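Local coordinates for xylose isomerase domain protein TIM barrel (Planctomyces limnophilus, PDB 3TVA) that binds a magnesium ion at the mouth of a TIM barrel and is probably an isomerase of the xylose isomerase-like family, at residues 67-72 and 154-159; 147-152 and 176-181. All blocks are in the same frame, centred on the assembly; numbering follows the deposited sequence.

Contact 1. Residues 67-72 and 154-159. With MG (magnesium ion), chain C.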
ATOM      1  N   VAL A  67       5.414  13.488   1.445  1.00 17.12           N
ATOM      2  CA  VAL A  67       4.498  12.500   0.877  1.00 16.52           C
ATOM      3  C   VAL A  67       5.294  11.490   0.060  1.00 18.85           C
ATOM      4  O   VAL A  67       5.929  11.853  -0.919  1.00 19.37           O
ATOM      5  CB  VAL A  67       3.480  13.183  -0.060  1.00 20.60           C
ATOM      6  CG1 VAL A  67       2.495  12.150  -0.636  1.00 18.46           C
ATOM      7  CG2 VAL A  67       2.751  14.306   0.678  1.00 20.16           C
ATOM      8  N   THR A  68       5.356  10.257   0.548  1.00 21.31           N
ATOM      9  CA  THR A  68       6.139   9.189  -0.073  1.00 20.76           C
ATOM     10  C   THR A  68       5.469   8.374  -1.193  1.00 21.62           C
ATOM     11  O   THR A  68       6.120   7.968  -2.139  1.00 18.92           O
ATOM     12  CB  THR A  68       6.770   8.287   0.996  1.00 21.28           C
ATOM     13  OG1 THR A  68       5.732   7.656   1.752  1.00 20.46           O
ATOM     14  CG2 THR A  68       7.643   9.136   1.945  1.00 20.13           C
ATOM     15  N   VAL A  69       4.177   8.101  -1.053  1.00 19.42           N
ATOM     16  CA  VAL A  69       3.432   7.350  -2.055  1.00 16.26           C
ATOM     17  C   VAL A  69       2.002   7.883  -2.100  1.00 18.17           C
ATOM     18  O   VAL A  69       1.422   8.223  -1.064  1.00 18.32           O
ATOM     19  CB  VAL A  69       3.347   5.814  -1.731  1.00 16.45           C
ATOM     20  CG1 VAL A  69       2.653   5.073  -2.864  1.00 14.79           C
ATOM     21  CG2 VAL A  69       4.729   5.173  -1.452  1.00 15.68           C
ATOM     22  N   ILE A  70       1.430   7.968  -3.299  1.00 16.59           N
ATOM     23  CA  ILE A  70       0.009   8.266  -3.429  1.00 15.91           C
ATOM     24  C   ILE A  70      -0.739   7.040  -3.965  1.00 15.49           C
ATOM     25  O   ILE A  70      -0.410   6.522  -5.025  1.00 16.55           O
ATOM     26  CB  ILE A  70      -0.233   9.521  -4.311  1.00 18.73           C
ATOM     27  CG1 ILE A  70       0.312  10.757  -3.569  1.00 22.10           C
ATOM     28  CG2 ILE A  70      -1.728   9.651  -4.624  1.00 16.48           C
ATOM     29  CD1 ILE A  70       0.350  12.037  -4.373  1.00 24.72           C
ATOM     30  N   PHE A  71      -1.737   6.572  -3.224  1.00 15.09           N
ATOM     31  CA  PHE A  71      -2.393   5.304  -3.533  1.00 19.26           C
ATOM     32  C   PHE A  71      -3.662   5.480  -4.348  1.00 22.94           C
ATOM     33  O   PHE A  71      -4.465   6.360  -4.069  1.00 27.56           O
ATOM     34  CB  PHE A  71      -2.716   4.539  -2.230  1.00 21.97           C
ATOM     35  CG  PHE A  71      -1.820   3.355  -1.989  1.00 26.07           C
ATOM     36  CD1 PHE A  71      -0.595   3.510  -1.368  1.00 30.59           C
ATOM     37  CD2 PHE A  71      -2.196   2.088  -2.413  1.00 30.61           C
ATOM     38  CE1 PHE A  71       0.240   2.419  -1.159  1.00 33.20           C
ATOM     39  CE2 PHE A  71      -1.369   0.999  -2.212  1.00 33.67           C
ATOM     40  CZ  PHE A  71      -0.149   1.167  -1.582  1.00 34.93           C
ATOM     41  N   GLY A  72      -3.842   4.643  -5.361  1.00 22.25           N
ATOM     42  CA  GLY A  72      -5.102   4.611  -6.077  1.00 21.91           C
ATOM     43  C   GLY A  72      -6.184   3.855  -5.325  1.00 27.95           C
ATOM     44  O   GLY A  72      -5.907   2.972  -4.521  1.00 30.65           O
ATOM     45  N   ALA A 154       7.652   5.721  -9.882  1.00 15.16           N
ATOM     46  CA  ALA A 154       7.569   4.273  -9.757  1.00 16.55           C
ATOM     47  C   ALA A 154       6.135   3.885  -9.378  1.00 18.59           C
ATOM     48  O   ALA A 154       5.405   4.678  -8.766  1.00 14.62           O
ATOM     49  CB  ALA A 154       8.556   3.781  -8.660  1.00 13.97           C
ATOM     50  N   VAL A 155       5.725   2.685  -9.779  1.00 17.89           N
ATOM     51  CA  VAL A 155       4.460   2.097  -9.331  1.00 15.18           C
ATOM     52  C   VAL A 155       4.747   0.966  -8.328  1.00 16.02           C
ATOM     53  O   VAL A 155       5.533   0.054  -8.614  1.00 16.17           O
ATOM     54  CB  VAL A 155       3.664   1.524 -10.510  1.00 13.84           C
ATOM     55  CG1 VAL A 155       2.379   0.867 -10.020  1.00 15.97           C
ATOM     56  CG2 VAL A 155       3.364   2.627 -11.532  1.00 17.44           C
ATOM     57  N   HIS A 156       4.124   1.043  -7.154  1.00 13.11           N
ATOM     58  CA  HIS A 156       4.310   0.044  -6.099  1.00 14.99           C
ATOM     59  C   HIS A 156       3.050  -0.814  -5.972  1.00 20.03           C
ATOM     60  O   HIS A 156       1.976  -0.311  -5.593  1.00 17.04           O
ATOM     61  CB  HIS A 156       4.575   0.736  -4.753  1.00 12.55           C
ATOM     62  CG  HIS A 156       5.811   1.585  -4.720  1.00  9.83           C
ATOM     63  ND1 HIS A 156       6.225   2.244  -3.576  1.00 14.79           N
ATOM     64  CD2 HIS A 156       6.726   1.882  -5.673  1.00 11.36           C
ATOM     65  CE1 HIS A 156       7.330   2.921  -3.835  1.00 12.03           C
ATOM     66  NE2 HIS A 156       7.658   2.717  -5.101  1.00 13.28           N
ATOM     67  N   LEU A 157       3.167  -2.102  -6.287  1.00 16.75           N
ATOM     68  CA  LEU A 157       2.030  -3.016  -6.152  1.00 14.77           C
ATOM     69  C   LEU A 157       1.813  -3.341  -4.694  1.00 16.58           C
ATOM     70  O   LEU A 157       2.729  -3.771  -3.993  1.00 18.63           O
ATOM     71  CB  LEU A 157       2.269  -4.322  -6.924  1.00 14.61           C
ATOM     72  CG  LEU A 157       2.475  -4.152  -8.423  1.00 17.16           C
ATOM     73  CD1 LEU A 157       2.830  -5.479  -9.119  1.00 19.77           C
ATOM     74  CD2 LEU A 157       1.222  -3.523  -9.043  1.00 16.31           C
ATOM     75  N   GLU A 158       0.597  -3.126  -4.227  1.00 13.45           N
ATOM     76  CA  GLU A 158       0.233  -3.479  -2.872  1.00 14.65           C
ATOM     77  C   GLU A 158       0.102  -5.009  -2.755  1.00 18.69           C
ATOM     78  O   GLU A 158      -0.410  -5.651  -3.667  1.00 18.91           O
ATOM     79  CB  GLU A 158      -1.080  -2.791  -2.542  1.00 18.62           C
ATOM     80  CG  GLU A 158      -1.721  -3.284  -1.302  1.00 26.90           C
ATOM     81  CD  GLU A 158      -1.046  -2.770  -0.051  1.00 32.25           C
ATOM     82  OE1 GLU A 158      -0.073  -1.990  -0.108  1.00 33.56           O
ATOM     83  OE2 GLU A 158      -1.511  -3.182   1.002  1.00 36.06           O
ATOM     84  N   THR A 159       0.586  -5.588  -1.657  1.00 20.42           N
ATOM     85  CA  THR A 159       0.479  -7.032  -1.434  1.00 23.71           C
ATOM     86  C   THR A 159      -0.963  -7.506  -1.486  1.00 24.98           C
ATOM     87  O   THR A 159      -1.812  -7.028  -0.722  1.00 23.56           O
ATOM     88  CB  THR A 159       0.952  -7.435  -0.028  1.00 27.03           C
ATOM     89  OG1 THR A 159       2.259  -6.933   0.213  1.00 22.46           O
ATOM     90  CG2 THR A 159       0.970  -8.930   0.090  1.00 31.67           C
TER
HETATM   91 MG    MG C 291      -1.710  -1.854   3.031  1.00  7.92          MG
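V69 and H156 lie nearest each other along two barrel strands, 66-71 and 154-158, their CA atoms 8.4 Å apart. Strand 118-121 runs between the two and pairs in parallel with both, so what meets here is side chains inside the barrel. Deeper in, V69 CG2 lies 3.9 Å from H156 ND1, approaching the imidazole obliquely; this is packing only, and the polar partner of that nitrogen is S209 OG. Toward the C-terminal ends of the strands, the F71 ring crosses E158 at about a right angle, its plane 81° from the carboxylate. E158 CB sits at the ring edge, in plane, 3.8 Å from F71 CE2, while E158 OE1 comes within 3.5 Å of F71 CZ. The E158 chain bends at chi2 (76°), and its OE2 reaches the magnesium ion at 2.4 Å. N182 ND2 bonds OE1 while OE2 takes the metal, which should hold the carboxylate against rotation. With an alanine in place of F71, the contacts to E158 CB and OE1 are gone, which would probably open a gap beside the metal-binding carboxylate. D184, H211 and E259 complete the metal centre, placed as in xylose isomerase-like TIM barrels.

Contact 2. Residues 147-152 and 176-181; sequences HAANHG and RPNLGI
On the outer layer of the barrel, the C-terminal end of helix 132-149 meets the turn that leads into strand 179-183, and A148 and A149 receive the side chain of N178. The helix closes with a Schellman motif. G152, at phi 71°, is the first residue to leave helical geometry, and its N reaches back to A149 O at 2.9 Å as part of that motif. A separate bond of the final turn runs from H151 N to A148 O, 2.8 Å long. The chain then passes directly into strand 154-158. Facing this helix end, R176 to L179 form a type I beta turn, closed by a weak bond from L179 N to R176 O.

The nearest CA atoms across the contact are those of A149 and N178, 6.9 Å apart. N178 has its CG between the backbone N and the carbonyl carbon (chi1 64°), and from there the carboxamide extends to the helix with its nitrogen foremost. N178 ND2 comes to 3.5 Å from A149 N, a van der Waals approach between two nitrogens. The same ND2 of N178 packs 3.9 Å from A149 CB and also lies against A148 CB. The small alanine methyls probably allow the amide this close to the helix backbone.

The polar partners of ND2 flank the 147-152 segment in sequence: it donates to L145 O in the helix and to Q153 O just beyond the glycine. With both bonds made by one amide nitrogen, the side chain of N178 links the C-terminal part of the helix to Q153, just ahead of strand 154-158, which should settle the orientation of the carboxamide and gives each of the two backbone carbonyls a donor where the helix gives way to strand.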
ATOM      1  N   HIS A 147       3.558   5.636 -18.458  1.00 16.26           N
ATOM      2  CA  HIS A 147       2.997   6.933 -18.108  1.00 16.45           C
ATOM      3  C   HIS A 147       3.704   7.454 -16.859  1.00 16.39           C
ATOM      4  O   HIS A 147       4.104   8.622 -16.786  1.00 16.98           O
ATOM      5  CB  HIS A 147       1.491   6.808 -17.855  1.00 18.20           C
ATOM      6  CG  HIS A 147       0.809   8.121 -17.615  1.00 17.74           C
ATOM      7  ND1 HIS A 147       0.211   8.844 -18.624  1.00 22.19           N
ATOM      8  CD2 HIS A 147       0.650   8.850 -16.489  1.00 16.44           C
ATOM      9  CE1 HIS A 147      -0.298   9.957 -18.129  1.00 22.18           C
ATOM     10  NE2 HIS A 147      -0.047   9.985 -16.835  1.00 20.51           N
ATOM     11  N   ALA A 148       3.875   6.575 -15.878  1.00 15.39           N
ATOM     12  CA  ALA A 148       4.590   6.941 -14.662  1.00 13.71           C
ATOM     13  C   ALA A 148       6.069   7.269 -14.925  1.00 15.82           C
ATOM     14  O   ALA A 148       6.604   8.227 -14.350  1.00 16.28           O
ATOM     15  CB  ALA A 148       4.461   5.838 -13.606  1.00 15.19           C
ATOM     16  N   ALA A 149       6.726   6.483 -15.777  1.00 13.43           N
ATOM     17  CA  ALA A 149       8.127   6.751 -16.129  1.00 16.75           C
ATOM     18  C   ALA A 149       8.272   8.146 -16.730  1.00 17.60           C
ATOM     19  O   ALA A 149       9.243   8.851 -16.450  1.00 16.75           O
ATOM     20  CB  ALA A 149       8.670   5.702 -17.117  1.00 14.90           C
ATOM     21  N   ASN A 150       7.312   8.547 -17.559  1.00 14.65           N
ATOM     22  CA  ASN A 150       7.365   9.891 -18.139  1.00 17.93           C
ATOM     23  C   ASN A 150       7.230  10.990 -17.075  1.00 20.35           C
ATOM     24  O   ASN A 150       7.547  12.151 -17.328  1.00 20.43           O
ATOM     25  CB  ASN A 150       6.346  10.049 -19.273  1.00 17.09           C
ATOM     26  CG  ASN A 150       6.727   9.224 -20.493  1.00 22.37           C
ATOM     27  OD1 ASN A 150       7.905   8.915 -20.699  1.00 20.68           O
ATOM     28  ND2 ASN A 150       5.742   8.842 -21.287  1.00 20.91           N
ATOM     29  N   HIS A 151       6.769  10.619 -15.881  1.00 16.15           N
ATOM     30  CA  HIS A 151       6.774  11.543 -14.738  1.00 19.20           C
ATOM     31  C   HIS A 151       7.961  11.336 -13.782  1.00 23.53           C
ATOM     32  O   HIS A 151       8.026  11.985 -12.746  1.00 20.51           O
ATOM     33  CB  HIS A 151       5.449  11.480 -13.954  1.00 18.12           C
ATOM     34  CG  HIS A 151       4.295  12.146 -14.645  1.00 22.90           C
ATOM     35  ND1 HIS A 151       4.388  13.402 -15.210  1.00 28.09           N
ATOM     36  CD2 HIS A 151       3.012  11.748 -14.828  1.00 25.63           C
ATOM     37  CE1 HIS A 151       3.220  13.737 -15.734  1.00 26.46           C
ATOM     38  NE2 HIS A 151       2.369  12.748 -15.520  1.00 28.34           N
ATOM     39  N   GLY A 152       8.867  10.407 -14.088  1.00 20.68           N
ATOM     40  CA  GLY A 152       9.914  10.077 -13.134  1.00 20.95           C
ATOM     41  C   GLY A 152       9.385   9.306 -11.918  1.00 20.51           C
ATOM     42  O   GLY A 152       9.942   9.383 -10.824  1.00 20.72           O
ATOM     43  N   ARG A 176       9.755  -4.146 -15.987  0.66 11.18           N
ATOM     44  CA  ARG A 176      10.001  -2.705 -16.103  0.66 12.05           C
ATOM     45  C   ARG A 176      10.751  -2.244 -14.855  0.66 11.82           C
ATOM     46  O   ARG A 176      10.450  -2.704 -13.750  0.66 11.42           O
ATOM     47  CB  ARG A 176       8.665  -1.922 -16.212  0.66  8.95           C
ATOM     48  CG  ARG A 176       7.876  -2.162 -17.524  0.66  9.13           C
ATOM     49  CD  ARG A 176       8.651  -1.626 -18.740  0.66 12.10           C
ATOM     50  NE  ARG A 176       7.887  -1.705 -19.994  0.66  9.86           N
ATOM     51  CZ  ARG A 176       6.983  -0.811 -20.388  0.66 20.94           C
ATOM     52  NH1 ARG A 176       6.693   0.254 -19.634  0.66  9.68           N
ATOM     53  NH2 ARG A 176       6.361  -0.993 -21.550  0.66 22.82           N
ATOM     54  N   PRO A 177      11.720  -1.332 -15.020  1.00 10.53           N
ATOM     55  CA  PRO A 177      12.572  -0.906 -13.894  1.00 12.76           C
ATOM     56  C   PRO A 177      11.861  -0.069 -12.835  1.00 14.93           C
ATOM     57  O   PRO A 177      12.356   0.026 -11.719  1.00 12.56           O
ATOM     58  CB  PRO A 177      13.672  -0.067 -14.570  1.00 13.12           C
ATOM     59  CG  PRO A 177      12.994   0.473 -15.821  1.00 16.10           C
ATOM     60  CD  PRO A 177      12.119  -0.685 -16.287  1.00 13.82           C
ATOM     61  N   ASN A 178      10.756   0.570 -13.194  1.00 13.20           N
ATOM     62  CA  ASN A 178      10.001   1.388 -12.248  1.00 15.84           C
ATOM     63  C   ASN A 178       8.849   0.647 -11.558  1.00 17.15           C
ATOM     64  O   ASN A 178       7.953   1.276 -11.003  1.00 16.89           O
ATOM     65  CB  ASN A 178       9.575   2.739 -12.835  1.00 15.12           C
ATOM     66  CG  ASN A 178       8.623   2.586 -13.979  1.00 15.84           C
ATOM     67  OD1 ASN A 178       8.722   1.625 -14.749  1.00 13.04           O
ATOM     68  ND2 ASN A 178       7.674   3.513 -14.097  1.00 11.81           N
ATOM     69  N   LEU A 179       8.785  -0.672 -11.729  1.00 18.30           N
ATOM     70  CA  LEU A 179       7.788  -1.461 -11.007  1.00 12.82           C
ATOM     71  C   LEU A 179       8.339  -2.076  -9.728  1.00 15.33           C
ATOM     72  O   LEU A 179       9.376  -2.736  -9.750  1.00 15.22           O
ATOM     73  CB  LEU A 179       7.209  -2.571 -11.896  1.00 14.46           C
ATOM     74  CG  LEU A 179       6.163  -3.492 -11.248  1.00 16.81           C
ATOM     75  CD1 LEU A 179       4.906  -2.698 -10.848  1.00 16.28           C
ATOM     76  CD2 LEU A 179       5.779  -4.632 -12.213  1.00 13.52           C
ATOM     77  N   GLY A 180       7.578  -1.954  -8.642  1.00 13.88           N
ATOM     78  CA  GLY A 180       8.020  -2.378  -7.332  1.00 13.80           C
ATOM     79  C   GLY A 180       6.829  -2.778  -6.486  1.00 15.39           C
ATOM     80  O   GLY A 180       5.703  -2.910  -6.982  1.00 12.56           O
ATOM     81  N   ILE A 181       7.096  -3.035  -5.217  1.00 15.46           N
ATOM     82  CA  ILE A 181       6.091  -3.534  -4.288  1.00 16.23           C
ATOM     83  C   ILE A 181       5.952  -2.604  -3.089  1.00 16.60           C
ATOM     84  O   ILE A 181       6.960  -2.114  -2.558  1.00 14.75           O
ATOM     85  CB  ILE A 181       6.513  -4.928  -3.780  1.00 16.18           C
ATOM     86  CG1 ILE A 181       6.384  -5.963  -4.908  1.00 10.88           C
ATOM     87  CG2 ILE A 181       5.702  -5.349  -2.534  1.00 15.84           C
ATOM     88  CD1 ILE A 181       7.003  -7.300  -4.546  1.00 12.89           C
TER

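Contact 1 lies in the interior of the barrel, beside the metal, whereas contact 2 sits on its outer layer, partly open to solvent, with the two centres about 11 Å apart. They share a stretch of architecture: helix 132-149 of contact 2 runs on into strand 154-158 of contact 1, and that strand pairs in parallel with strand 179-183. The join is direct, with L157 N 2.8 Å from G180 O and G180 N 2.9 Å from V155 O, both probable hydrogen bonds. Inside, aromatic and aliphatic groups pack against metal-site and other polar side chains; outside, an amide lies against small methyls and serves backbone carbonyls.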